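Alpha-11 giardin (Giardia intestinalis, PDB 2II2) binds calcium ions and probably, like other annexins, acidic phospholipid membranes, and may take part in attaching the parasite to the intestinal mucosa. Local coordinates at residues N76-A79 with R80-I84; E108-K111 with L112-Y116; N122-L125 with Q126-D130; A138-L141 with C142-I146; I224-Y227 with Y228-P232. All blocks are in the same frame, centred on the assembly; numbering follows the deposited sequence.

How the contacts relate
All five contacts are local, three within helices, one at a helix start (contact 3) and one at a helix end (contact 5), met in numerical order along the all-helical chain. Contact 1 lies on helix 76-89 and contact 2 on helix 106-120, their centres about 9 Å apart, with Val81 packed on Leu112. Contacts 3 and 4 occupy the successive helices 124-131 and 137-147, centres about 12 Å apart. Contact 2 reaches contact 3 through Tyr116 and Asp127, and contact 4 through Arg109. Contact 5, on helix 216-230, touches contact 4 where Leu141 meets Ala225. The five thus touch in a chain from contact 1 to contact 5, joining helices far apart in sequence within the annexin fold.

Contact 1 of 5, residues N76-A79 with R80-I84; sequences NISA and RVNVI. With SO4 (sulfate ion), chain B.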
loop_
_atom_site.group_PDB
_atom_site.type_symbol
_atom_site.label_atom_id
_atom_site.label_comp_id
_atom_site.label_asym_id
_atom_site.label_seq_id
_atom_site.Cartn_x
_atom_site.Cartn_y
_atom_site.Cartn_z
ATOM N N ASN A 76 11.328 -5.258 -1.846
ATOM C CA ASN A 76 10.123 -4.731 -1.225
ATOM C C ASN A 76 10.417 -3.855 0.003
ATOM O O ASN A 76 9.784 -2.812 0.194
ATOM C CB ASN A 76 9.226 -5.904 -0.864
ATOM C CG ASN A 76 7.923 -5.465 -0.296
ATOM O OD1 ASN A 76 7.722 -5.468 0.927
ATOM N ND2 ASN A 76 7.014 -5.067 -1.173
ATOM N N ILE A 77 11.372 -4.272 0.842
ATOM C CA ILE A 77 11.632 -3.503 2.050
ATOM C C ILE A 77 12.259 -2.147 1.695
ATOM O O ILE A 77 11.907 -1.133 2.280
ATOM C CB ILE A 77 12.452 -4.312 3.091
ATOM C CG1 ILE A 77 11.654 -5.523 3.611
ATOM C CG2 ILE A 77 12.907 -3.408 4.226
ATOM C CD1 ILE A 77 10.311 -5.179 4.308
ATOM N N SER A 78 13.180 -2.133 0.730
ATOM C CA SER A 78 13.773 -0.891 0.259
ATOM C C SER A 78 12.709 0.053 -0.295
ATOM O O SER A 78 12.703 1.248 0.005
ATOM C CB SER A 78 14.822 -1.185 -0.817
ATOM O OG SER A 78 15.262 -0.017 -1.449
ATOM N N ALA A 79 11.780 -0.507 -1.055
ATOM C CA ALA A 79 10.668 0.268 -1.594
ATOM C C ALA A 79 9.863 0.906 -0.458
ATOM O O ALA A 79 9.511 2.088 -0.515
ATOM C CB ALA A 79 9.776 -0.619 -2.455
ATOM N N ARG A 80 9.558 0.125 0.574
ATOM C CA ARG A 80 8.814 0.652 1.721
ATOM C C ARG A 80 9.566 1.786 2.404
ATOM O O ARG A 80 8.948 2.804 2.767
ATOM C CB ARG A 80 8.540 -0.457 2.728
ATOM C CG ARG A 80 7.517 -1.498 2.259
ATOM C CD ARG A 80 7.219 -2.452 3.382
ATOM N NE ARG A 80 6.611 -3.681 2.873
ATOM C CZ ARG A 80 5.388 -4.122 3.173
ATOM N NH1 ARG A 80 4.576 -3.461 3.996
ATOM N NH2 ARG A 80 4.977 -5.254 2.632
ATOM N N VAL A 81 10.878 1.623 2.609
ATOM C CA VAL A 81 11.660 2.703 3.213
ATOM C C VAL A 81 11.550 3.977 2.361
ATOM O O VAL A 81 11.308 5.080 2.888
ATOM C CB VAL A 81 13.136 2.281 3.372
ATOM C CG1 VAL A 81 14.020 3.485 3.734
ATOM C CG2 VAL A 81 13.274 1.181 4.416
ATOM N N ASN A 82 11.700 3.826 1.052
ATOM C CA ASN A 82 11.616 4.992 0.162
ATOM C C ASN A 82 10.252 5.674 0.233
ATOM O O ASN A 82 10.159 6.898 0.266
ATOM C CB ASN A 82 12.021 4.628 -1.270
ATOM C CG ASN A 82 13.463 4.173 -1.340
ATOM O OD1 ASN A 82 14.256 4.460 -0.443
ATOM N ND2 ASN A 82 13.794 3.436 -2.373
ATOM N N VAL A 83 9.195 4.887 0.288
ATOM C CA VAL A 83 7.840 5.422 0.372
ATOM C C VAL A 83 7.667 6.216 1.674
ATOM O O VAL A 83 7.094 7.306 1.658
ATOM C CB VAL A 83 6.800 4.276 0.283
ATOM C CG1 VAL A 83 5.408 4.775 0.691
ATOM C CG2 VAL A 83 6.770 3.689 -1.133
ATOM N N ILE A 84 8.119 5.682 2.816
ATOM C CA ILE A 84 7.988 6.422 4.091
ATOM C C ILE A 84 8.743 7.731 4.036
ATOM O O ILE A 84 8.219 8.776 4.424
ATOM C CB ILE A 84 8.489 5.620 5.323
ATOM C CG1 ILE A 84 7.621 4.386 5.539
ATOM C CG2 ILE A 84 8.501 6.493 6.594
ATOM C CD1 ILE A 84 6.184 4.692 5.875
HETATM S S SO4 B . 12.475 -9.055 -2.363
HETATM O O1 SO4 B . 11.804 -10.277 -1.920
HETATM O O2 SO4 B . 13.322 -9.377 -3.509
HETATM O O3 SO4 B . 11.507 -8.004 -2.698
HETATM O O4 SO4 B . 13.342 -8.580 -1.278
HETATM O O HOH W 1 15.717 2.152 0.582
#
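Arg80 lies back along its own helix to grip Asn76, one turn earlier, and the path can be followed atom by atom. Arg80 CB sits 3.5 Å from the backbone O of Ile77. Arg80 CG comes within 3.3 Å of the backbone O of Asn76, the same oxygen that accepts the helical bond from Arg80 N. CD runs past the end of Ile77, with Arg80 CD and Ile77 CD1 4.2 Å apart. At the tip, Arg80 NE gives a nearly straight bond to Asn76 OD1, 2.9 Å long with an N-H...O angle of 164°. Arg80 NH2 adds a more bent bond of 3.2 Å to that same Asn76 OD1, so one amide oxygen is held by two donors at the guanidinium edge. The oxygen lies in the guanidinium plane, but the amide plane itself is turned 73° away from it. CG of Asn76, standing opposite its backbone N (chi1 -176°), carries the amide toward Arg80. NH1 turns to the backbone O of Ile103.

Asn76 also marks the first turn of helix 76-89, and Asn76 N bonds O3 of a sulfate, probably from the crystallisation liquor, at 2.9 Å, an anion at a helix start. Around the helix, water 1 donates to both Ser78 OG and Asn82 OD1; Ser78 OG also bonds Asp74.

Within the annexin helical fold, Val81 faces helix 106-120, Val83 and Ile84 lie on helix 94-102, and Ala79 with the Arg80 side chain meets helix 249-263.

Contact 2 of 5, residues E108-K111 with L112-Y116; sequences ERLK and LAQAY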
loop_
_atom_site.group_PDB
_atom_site.type_symbol
_atom_site.label_atom_id
_atom_site.label_comp_id
_atom_site.label_asym_id
_atom_site.label_seq_id
_atom_site.Cartn_x
_atom_site.Cartn_y
_atom_site.Cartn_z
ATOM N N GLU A 108 7.604 -8.166 8.636
ATOM C CA GLU A 108 7.802 -7.088 7.672
ATOM C C GLU A 108 8.019 -5.785 8.413
ATOM O O GLU A 108 8.812 -4.953 8.005
ATOM C CB GLU A 108 6.624 -6.958 6.711
ATOM C CG GLU A 108 6.608 -8.061 5.655
ATOM C CD GLU A 108 5.308 -8.144 4.858
ATOM O OE1 GLU A 108 4.244 -7.725 5.344
ATOM O OE2 GLU A 108 5.343 -8.700 3.741
ATOM N N ARG A 109 7.297 -5.613 9.517
ATOM C CA ARG A 109 7.461 -4.435 10.353
ATOM C C ARG A 109 8.876 -4.362 10.933
ATOM O O ARG A 109 9.491 -3.309 10.934
ATOM C CB ARG A 109 6.414 -4.455 11.473
ATOM C CG ARG A 109 6.634 -3.492 12.619
ATOM C CD ARG A 109 5.486 -3.501 13.605
ATOM N NE ARG A 109 5.500 -4.685 14.464
ATOM C CZ ARG A 109 4.613 -4.910 15.430
ATOM N NH1 ARG A 109 3.638 -4.018 15.671
ATOM N NH2 ARG A 109 4.713 -6.023 16.164
ATOM N N LEU A 110 9.364 -5.479 11.460
ATOM C CA LEU A 110 10.719 -5.530 11.995
ATOM C C LEU A 110 11.787 -5.258 10.923
ATOM O O LEU A 110 12.714 -4.466 11.137
ATOM C CB LEU A 110 10.958 -6.886 12.659
ATOM C CG LEU A 110 12.371 -7.086 13.205
ATOM C CD1 LEU A 110 12.716 -6.107 14.322
ATOM C CD2 LEU A 110 12.552 -8.521 13.616
ATOM N N LYS A 111 11.634 -5.876 9.761
ATOM C CA LYS A 111 12.591 -5.658 8.687
ATOM C C LYS A 111 12.556 -4.209 8.202
ATOM O O LYS A 111 13.594 -3.643 7.878
ATOM C CB LYS A 111 12.324 -6.623 7.538
ATOM C CG LYS A 111 12.687 -8.051 7.877
ATOM C CD LYS A 111 12.493 -8.970 6.705
ATOM C CE LYS A 111 13.417 -10.174 6.811
ATOM N NZ LYS A 111 13.255 -10.874 8.114
ATOM N N LEU A 112 11.371 -3.603 8.126
ATOM C CA LEU A 112 11.274 -2.196 7.758
ATOM C C LEU A 112 12.001 -1.344 8.790
ATOM O O LEU A 112 12.769 -0.473 8.432
ATOM C CB LEU A 112 9.811 -1.746 7.642
ATOM C CG LEU A 112 9.576 -0.241 7.494
ATOM C CD1 LEU A 112 10.150 0.279 6.162
ATOM C CD2 LEU A 112 8.100 0.106 7.593
ATOM N N ALA A 113 11.758 -1.595 10.076
ATOM C CA ALA A 113 12.408 -0.807 11.136
ATOM C C ALA A 113 13.927 -0.874 10.998
ATOM O O ALA A 113 14.617 0.146 11.090
ATOM C CB ALA A 113 11.974 -1.312 12.518
ATOM N N GLN A 114 14.427 -2.070 10.743
ATOM C CA GLN A 114 15.864 -2.273 10.632
ATOM C C GLN A 114 16.430 -1.559 9.426
ATOM O O GLN A 114 17.456 -0.883 9.524
ATOM C CB GLN A 114 16.186 -3.762 10.577
ATOM C CG GLN A 114 15.914 -4.463 11.895
ATOM C CD GLN A 114 15.985 -5.982 11.793
ATOM O OE1 GLN A 114 15.748 -6.573 10.736
ATOM N NE2 GLN A 114 16.279 -6.624 12.914
ATOM N N ALA A 115 15.766 -1.698 8.283
ATOM C CA ALA A 115 16.215 -1.063 7.055
ATOM C C ALA A 115 16.131 0.443 7.136
ATOM O O ALA A 115 16.993 1.152 6.586
ATOM C CB ALA A 115 15.417 -1.552 5.871
ATOM N N TYR A 116 15.071 0.937 7.775
ATOM C CA TYR A 116 14.882 2.362 7.913
ATOM C C TYR A 116 15.986 2.981 8.777
ATOM O O TYR A 116 16.502 4.048 8.442
ATOM C CB TYR A 116 13.497 2.653 8.481
ATOM C CG TYR A 116 13.163 4.107 8.571
ATOM C CD1 TYR A 116 12.460 4.753 7.542
ATOM C CD2 TYR A 116 13.533 4.843 9.694
ATOM C CE1 TYR A 116 12.149 6.107 7.633
ATOM C CE2 TYR A 116 13.230 6.183 9.790
ATOM C CZ TYR A 116 12.529 6.815 8.772
ATOM O OH TYR A 116 12.189 8.144 8.864
#
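Two first torsions turn Leu110 and Gln114 toward each other: CG of Leu110 stands opposite its own backbone N (chi1 177°), whereas CG of Gln114 lies beside its N (chi1 -69°) and the chain then runs on extended. The pairing is an i to i+4 side-chain contact on the outer surface of helix 106-120, one of the helices of the annexin fold. The amide lies alongside the Leu110 branch, with Gln114 NE2 3.9 Å from Leu110 CD1. Gln114 CD is at nearly the same distance, 4.0 Å from Leu110 CG, so the touch is van der Waals contact of an amide with a branched aliphatic end. Closer in, Gln114 CG passes 3.3 Å from the backbone O of Leu110, which also accepts the helical bond from Gln114 N.

Nearer the inside of the fold, Leu112 packs on Leu124 of helix 124-131. Leu112 CB lies 3.4 Å from the backbone O of Glu108, the acceptor of Leu112 N. The charged ends turn to other partners: Lys111 NZ forms a salt bridge with Asp107, and Arg109 bonds Asn149 and the backbone O of Glu148. On the far branch of the amide, Gln114 OE1 comes to 3.9 Å from Lys111 CA.

Contact 3 of 5, residues N122-L125 with Q126-D130; sequences NDLL and QDFVD
Asn122 and Asp127 provide the polar side-chain link. Asn122 ND2 donates to Asp127 OD1 over 3.1 Å with an N-H...O angle of 154°; Asp127 OD1 accepts on its syn lone pair, the one on the side of OD2. The two side chains meet at about a right angle, their amide and carboxylate planes 71° apart. OD2 is engaged by the hydroxyl of Tyr116, so both oxygens of Asp127 have partners.

Backbone bonds begin the annexin helix 124-131. Asp123 occupies its N-cap position, yet its side chain makes no capping bond and forms a salt bridge with Lys117 instead. Asp123 O accepts from Asp127 N at 3.0 Å. Asp127 lies four residues after the N-cap, close enough to the helix start that its charge may be modestly favoured.

Apolar contact on the buried side joins Leu124 and Phe128. Leu124 CG, opposite its backbone N (chi1 -177°), reaches over one face of the Phe128 ring, 4.1 Å above the plane and displaced toward the rim. Leu124 CD1 comes nearer, 3.6 Å from Phe128 CE1. The ring also packs on Cys142 and Ile146 of helix 137-147. At the exposed side, Leu125 CD1 lies 4.5 Å from Val129 CG2 in a looser contact.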
loop_
_atom_site.group_PDB
_atom_site.type_symbol
_atom_site.label_atom_id
_atom_site.label_comp_id
_atom_site.label_asym_id
_atom_site.label_seq_id
_atom_site.Cartn_x
_atom_site.Cartn_y
_atom_site.Cartn_z
ATOM N N ASN A 122 18.103 6.995 11.831
ATOM C CA ASN A 122 17.085 7.224 12.848
ATOM C C ASN A 122 16.160 6.031 12.978
ATOM O O ASN A 122 15.855 5.378 11.983
ATOM C CB ASN A 122 16.231 8.434 12.483
ATOM C CG ASN A 122 17.022 9.720 12.453
ATOM O OD1 ASN A 122 18.248 9.724 12.605
ATOM N ND2 ASN A 122 16.332 10.816 12.227
ATOM N N ASP A 123 15.688 5.771 14.195
ATOM C CA ASP A 123 14.628 4.801 14.431
ATOM C C ASP A 123 13.327 5.318 13.837
ATOM O O ASP A 123 12.955 6.469 14.040
ATOM C CB ASP A 123 14.420 4.569 15.939
ATOM C CG ASP A 123 15.631 3.943 16.619
ATOM O OD1 ASP A 123 16.397 3.219 15.957
ATOM O OD2 ASP A 123 15.801 4.169 17.843
ATOM N N LEU A 124 12.630 4.449 13.121
ATOM C CA LEU A 124 11.323 4.771 12.568
ATOM C C LEU A 124 10.356 5.311 13.618
ATOM O O LEU A 124 9.729 6.358 13.417
ATOM C CB LEU A 124 10.747 3.504 11.911
ATOM C CG LEU A 124 9.392 3.748 11.226
ATOM C CD1 LEU A 124 9.500 4.751 10.119
ATOM C CD2 LEU A 124 8.836 2.438 10.655
ATOM N N LEU A 125 10.246 4.610 14.745
ATOM C CA LEU A 125 9.333 5.051 15.803
ATOM C C LEU A 125 9.701 6.436 16.318
ATOM O O LEU A 125 8.819 7.240 16.576
ATOM C CB LEU A 125 9.282 4.045 16.959
ATOM C CG LEU A 125 8.341 4.388 18.120
ATOM C CD1 LEU A 125 6.907 4.605 17.683
ATOM C CD2 LEU A 125 8.430 3.292 19.189
ATOM N N GLN A 126 10.994 6.728 16.434
ATOM C CA GLN A 126 11.412 8.051 16.920
ATOM C C GLN A 126 11.054 9.171 15.925
ATOM O O GLN A 126 10.607 10.260 16.309
ATOM C CB GLN A 126 12.901 8.047 17.260
ATOM C CG GLN A 126 13.353 9.218 18.119
ATOM C CD GLN A 126 12.607 9.342 19.439
ATOM O OE1 GLN A 126 12.115 8.364 20.006
ATOM N NE2 GLN A 126 12.536 10.557 19.945
ATOM N N ASP A 127 11.200 8.863 14.638
ATOM C CA ASP A 127 10.754 9.816 13.635
ATOM C C ASP A 127 9.241 10.008 13.679
ATOM O O ASP A 127 8.766 11.130 13.485
ATOM C CB ASP A 127 11.220 9.391 12.236
ATOM C CG ASP A 127 12.689 9.753 11.951
ATOM O OD1 ASP A 127 13.335 10.408 12.793
ATOM O OD2 ASP A 127 13.203 9.329 10.895
ATOM N N PHE A 128 8.477 8.941 13.931
ATOM C CA PHE A 128 7.037 9.100 14.166
ATOM C C PHE A 128 6.754 9.979 15.386
ATOM O O PHE A 128 5.912 10.883 15.318
ATOM C CB PHE A 128 6.341 7.746 14.327
ATOM C CG PHE A 128 6.122 6.997 13.022
ATOM C CD1 PHE A 128 6.707 7.381 11.812
ATOM C CD2 PHE A 128 5.341 5.840 13.044
ATOM C CE1 PHE A 128 6.478 6.648 10.655
ATOM C CE2 PHE A 128 5.107 5.110 11.898
ATOM C CZ PHE A 128 5.673 5.497 10.719
ATOM N N VAL A 129 7.465 9.743 16.491
ATOM C CA VAL A 129 7.299 10.553 17.694
ATOM C C VAL A 129 7.585 12.025 17.393
ATOM O O VAL A 129 6.830 12.894 17.806
ATOM C CB VAL A 129 8.188 10.041 18.862
ATOM C CG1 VAL A 129 8.239 11.067 20.015
ATOM C CG2 VAL A 129 7.700 8.667 19.358
ATOM N N ASP A 130 8.672 12.295 16.672
ATOM C CA ASP A 130 9.065 13.678 16.418
ATOM C C ASP A 130 8.194 14.383 15.366
ATOM O O ASP A 130 8.012 15.604 15.439
ATOM C CB ASP A 130 10.527 13.756 15.983
ATOM C CG ASP A 130 11.481 13.787 17.150
ATOM O OD1 ASP A 130 11.222 14.550 18.109
ATOM O OD2 ASP A 130 12.497 13.062 17.089
#

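Contact 4 of 5, residues A138-L141 with C142-I146; sequences ASYL and CHLAI
Ser139 and His143 meet through one carbonyl. Ser139 O accepts the backbone N of His143 at 3.2 Å, in a nearly straight bond of 168°. The same oxygen also lies near the plane of the imidazole, at its edge, 3.3 Å from His143 CD2. The bond from NE2 to the backbone O of Ile132 holds the ring, and CD2 merely rests beside Ser139 O. Ser139 OG turns back to Ser136 O and Thr135 N.

Other backbone bonds vary along the turn. Cys142 N reaches Ala138 O over a long 3.3 Å, and that acceptor also takes a bond from His98. Ala145 N bonds Leu141 O at 3.0 Å, but from 35° above the carbonyl plane. Ala145 CB lies equally close to that oxygen, a tight approach for a methyl group.

This is an interior segment of the annexin helical fold: helix 137-147 is flanked by helices 94-102, 124-131 and 175-184, with Leu141 on Val179 and Cys142 on Phe94.

Apolar contact within the turn is lighter. Leu144 CG lies beside its own backbone N (chi1 -62°), which turns the branch back over the preceding turn, where Leu144 CD1 is 4.4 Å from Tyr140 CD2.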
loop_
_atom_site.group_PDB
_atom_site.type_symbol
_atom_site.label_atom_id
_atom_site.label_comp_id
_atom_site.label_asym_id
_atom_site.label_seq_id
_atom_site.Cartn_x
_atom_site.Cartn_y
_atom_site.Cartn_z
ATOM N N ALA A 138 -5.724 8.819 12.002
ATOM C CA ALA A 138 -4.604 8.582 11.087
ATOM C C ALA A 138 -3.260 8.548 11.804
ATOM O O ALA A 138 -2.430 7.678 11.541
ATOM C CB ALA A 138 -4.574 9.623 9.994
ATOM N N SER A 139 -3.075 9.487 12.726
ATOM C CA SER A 139 -1.834 9.524 13.502
ATOM C C SER A 139 -1.674 8.347 14.454
ATOM O O SER A 139 -0.587 7.747 14.529
ATOM C CB SER A 139 -1.684 10.846 14.235
ATOM O OG SER A 139 -2.702 11.058 15.206
ATOM N N TYR A 140 -2.745 8.007 15.170
ATOM C CA TYR A 140 -2.710 6.843 16.025
ATOM C C TYR A 140 -2.424 5.572 15.244
ATOM O O TYR A 140 -1.712 4.699 15.729
ATOM C CB TYR A 140 -3.990 6.672 16.860
ATOM C CG TYR A 140 -3.978 7.552 18.068
ATOM C CD1 TYR A 140 -4.647 8.770 18.074
ATOM C CD2 TYR A 140 -3.268 7.184 19.198
ATOM C CE1 TYR A 140 -4.611 9.613 19.183
ATOM C CE2 TYR A 140 -3.224 8.026 20.327
ATOM C CZ TYR A 140 -3.904 9.231 20.298
ATOM O OH TYR A 140 -3.852 10.060 21.397
ATOM N N LEU A 141 -2.965 5.428 14.032
ATOM C CA LEU A 141 -2.687 4.232 13.224
ATOM C C LEU A 141 -1.195 4.106 12.979
ATOM O O LEU A 141 -0.656 3.000 13.051
ATOM C CB LEU A 141 -3.433 4.307 11.902
ATOM C CG LEU A 141 -4.919 3.960 11.978
ATOM C CD1 LEU A 141 -5.675 4.550 10.785
ATOM C CD2 LEU A 141 -5.085 2.437 12.050
ATOM N N CYS A 142 -0.539 5.232 12.677
ATOM C CA CYS A 142 0.897 5.179 12.380
ATOM C C CYS A 142 1.683 4.645 13.576
ATOM O O CYS A 142 2.487 3.698 13.466
ATOM C CB CYS A 142 1.457 6.531 11.973
ATOM S SG CYS A 142 0.791 7.136 10.401
ATOM N N HIS A 143 1.457 5.261 14.732
ATOM C CA HIS A 143 2.218 4.906 15.925
ATOM C C HIS A 143 1.886 3.499 16.425
ATOM O O HIS A 143 2.772 2.699 16.753
ATOM C CB HIS A 143 1.936 5.896 17.057
ATOM C CG HIS A 143 2.576 7.235 16.875
ATOM N ND1 HIS A 143 3.613 7.665 17.675
ATOM C CD2 HIS A 143 2.302 8.253 16.022
ATOM C CE1 HIS A 143 3.941 8.900 17.324
ATOM N NE2 HIS A 143 3.160 9.284 16.328
ATOM N N LEU A 144 0.595 3.207 16.554
ATOM C CA LEU A 144 0.212 1.928 17.152
ATOM C C LEU A 144 0.532 0.748 16.239
ATOM O O LEU A 144 0.867 -0.333 16.719
ATOM C CB LEU A 144 -1.247 1.895 17.629
ATOM C CG LEU A 144 -1.590 2.911 18.724
ATOM C CD1 LEU A 144 -3.046 2.745 19.164
ATOM C CD2 LEU A 144 -0.642 2.861 19.915
ATOM N N ALA A 145 0.481 0.956 14.925
ATOM C CA ALA A 145 0.847 -0.105 13.991
ATOM C C ALA A 145 2.250 -0.636 14.258
ATOM O O ALA A 145 2.504 -1.835 14.139
ATOM C CB ALA A 145 0.760 0.387 12.537
ATOM N N ILE A 146 3.173 0.256 14.586
ATOM C CA ILE A 146 4.539 -0.175 14.794
ATOM C C ILE A 146 4.858 -0.534 16.254
ATOM O O ILE A 146 5.817 -1.245 16.508
ATOM C CB ILE A 146 5.575 0.763 14.109
ATOM C CG1 ILE A 146 5.603 2.140 14.766
ATOM C CG2 ILE A 146 5.344 0.823 12.548
ATOM C CD1 ILE A 146 6.822 2.997 14.313
#

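Contact 5 of 5, residues I224-Y227 with Y228-P232; sequences IAHY and YNLAP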
loop_
_atom_site.group_PDB
_atom_site.type_symbol
_atom_site.label_atom_id
_atom_site.label_comp_id
_atom_site.label_asym_id
_atom_site.label_seq_id
_atom_site.Cartn_x
_atom_site.Cartn_y
_atom_site.Cartn_z
ATOM N N ILE A 224 -8.357 0.268 6.015
ATOM C CA ILE A 224 -7.248 -0.601 5.669
ATOM C C ILE A 224 -6.902 -1.520 6.855
ATOM O O ILE A 224 -6.682 -2.744 6.704
ATOM C CB ILE A 224 -6.027 0.200 5.181
ATOM C CG1 ILE A 224 -6.303 0.752 3.785
ATOM C CG2 ILE A 224 -4.771 -0.653 5.183
ATOM C CD1 ILE A 224 -5.298 1.779 3.305
ATOM N N ALA A 225 -6.798 -0.920 8.041
ATOM C CA ALA A 225 -6.467 -1.718 9.229
ATOM C C ALA A 225 -7.539 -2.770 9.522
ATOM O O ALA A 225 -7.237 -3.936 9.832
ATOM C CB ALA A 225 -6.230 -0.837 10.422
ATOM N N HIS A 226 -8.793 -2.360 9.418
ATOM C CA HIS A 226 -9.947 -3.260 9.538
ATOM C C HIS A 226 -9.846 -4.415 8.551
ATOM O O HIS A 226 -9.912 -5.580 8.924
ATOM C CB HIS A 226 -11.207 -2.409 9.283
ATOM C CG HIS A 226 -12.405 -3.196 8.866
ATOM N ND1 HIS A 226 -13.085 -4.038 9.719
ATOM C CD2 HIS A 226 -13.010 -3.285 7.662
ATOM C CE1 HIS A 226 -14.069 -4.605 9.045
ATOM N NE2 HIS A 226 -14.052 -4.159 7.804
ATOM N N TYR A 227 -9.698 -4.093 7.272
ATOM C CA TYR A 227 -9.674 -5.144 6.261
ATOM C C TYR A 227 -8.462 -6.050 6.388
ATOM O O TYR A 227 -8.568 -7.221 6.070
ATOM C CB TYR A 227 -9.821 -4.565 4.852
ATOM C CG TYR A 227 -11.259 -4.266 4.483
ATOM C CD1 TYR A 227 -11.646 -3.017 4.034
ATOM C CD2 TYR A 227 -12.236 -5.261 4.573
ATOM C CE1 TYR A 227 -12.987 -2.753 3.675
ATOM C CE2 TYR A 227 -13.563 -5.005 4.217
ATOM C CZ TYR A 227 -13.932 -3.756 3.770
ATOM O OH TYR A 227 -15.235 -3.551 3.390
ATOM N N TYR A 228 -7.321 -5.512 6.823
ATOM C CA TYR A 228 -6.111 -6.307 6.983
ATOM C C TYR A 228 -6.369 -7.474 7.928
ATOM O O TYR A 228 -5.896 -8.580 7.704
ATOM C CB TYR A 228 -4.949 -5.434 7.494
ATOM C CG TYR A 228 -3.665 -6.240 7.524
ATOM C CD1 TYR A 228 -2.862 -6.330 6.381
ATOM C CD2 TYR A 228 -3.266 -6.901 8.660
ATOM C CE1 TYR A 228 -1.696 -7.095 6.374
ATOM C CE2 TYR A 228 -2.099 -7.678 8.659
ATOM C CZ TYR A 228 -1.314 -7.768 7.514
ATOM O OH TYR A 228 -0.168 -8.535 7.497
ATOM N N ASN A 229 -7.126 -7.184 8.986
ATOM C CA ASN A 229 -7.482 -8.213 9.947
ATOM C C ASN A 229 -8.296 -9.365 9.337
ATOM O O ASN A 229 -8.210 -10.498 9.782
ATOM C CB ASN A 229 -8.257 -7.654 11.109
ATOM C CG ASN A 229 -7.416 -6.816 12.045
ATOM O OD1 ASN A 229 -6.186 -6.884 12.019
ATOM N ND2 ASN A 229 -8.067 -6.029 12.881
ATOM N N LEU A 230 -9.153 -9.021 8.388
ATOM C CA LEU A 230 -9.963 -10.024 7.692
ATOM C C LEU A 230 -9.136 -10.831 6.680
ATOM O O LEU A 230 -9.211 -12.074 6.662
ATOM C CB LEU A 230 -11.175 -9.360 7.051
ATOM C CG LEU A 230 -12.173 -8.712 8.035
ATOM C CD1 LEU A 230 -13.285 -7.958 7.291
ATOM C CD2 LEU A 230 -12.763 -9.690 9.044
ATOM N N ALA A 231 -8.308 -10.143 5.887
ATOM C CA ALA A 231 -7.304 -10.794 5.044
ATOM C C ALA A 231 -6.342 -9.727 4.549
ATOM O O ALA A 231 -6.765 -8.694 4.092
ATOM C CB ALA A 231 -7.942 -11.442 3.826
ATOM N N PRO A 232 -5.036 -9.941 4.633
ATOM C CA PRO A 232 -4.106 -8.948 4.106
ATOM C C PRO A 232 -4.427 -8.462 2.703
ATOM O O PRO A 232 -4.355 -7.261 2.426
ATOM C CB PRO A 232 -2.778 -9.670 4.194
ATOM C CG PRO A 232 -2.946 -10.456 5.474
ATOM C CD PRO A 232 -4.342 -11.014 5.364
HETATM O O HOH W 2 -4.875 -3.998 11.497
#
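The rings of His226 and Tyr227 both receive Leu230, whose CD1 approaches each obliquely. Leu230 CD1 is 3.9 Å from His226 CE1. The same Leu230 CD1 lies 4.0 Å from Tyr227 CD2, so one branch serves two neighbouring rings. Leu230 CG lies opposite its carbonyl carbon, beside N (chi1 -63°), which turns the branch back toward them. The rings also lie against each other: His226 CD2 sits 3.6 Å above the plane of Tyr227, over its centre. Outside the turn, Tyr190 meets His226 with planes about 65° apart and its hydroxyl bonded to ND1, and Tyr238 meets the ring of Tyr227. Tyr227 OH bonds Gln206 NE2.

These groups stand at the end of helix 216-230 in the annexin fold, where the chain turns into helix 232-244 with Ala231 as its N-cap residue. Tyr228 N still makes an ordinary helical bond, 2.8 Å to Ile224 O. The next is weak, with Asn229 N 3.4 Å from Ala225 O. Beyond it, Ala231 N bonds Tyr227 O at 2.9 Å, almost straight at 173°.

Ala225 O, which takes this weak bond, also accepts from water 2 at 2.9 Å. The water donates to Asn229 OD1 as well, at 3.2 Å, bridging side chain and backbone, while Asn229 ND2 bonds Ile182 O.

The chemistry implies different roles for the two ring anchors: the bond between the imidazole nitrogen His226 ND1 and Tyr190 probably fixes the turn of that ring, while Gln206 only anchors the far end of Tyr227 through its phenol hydroxyl.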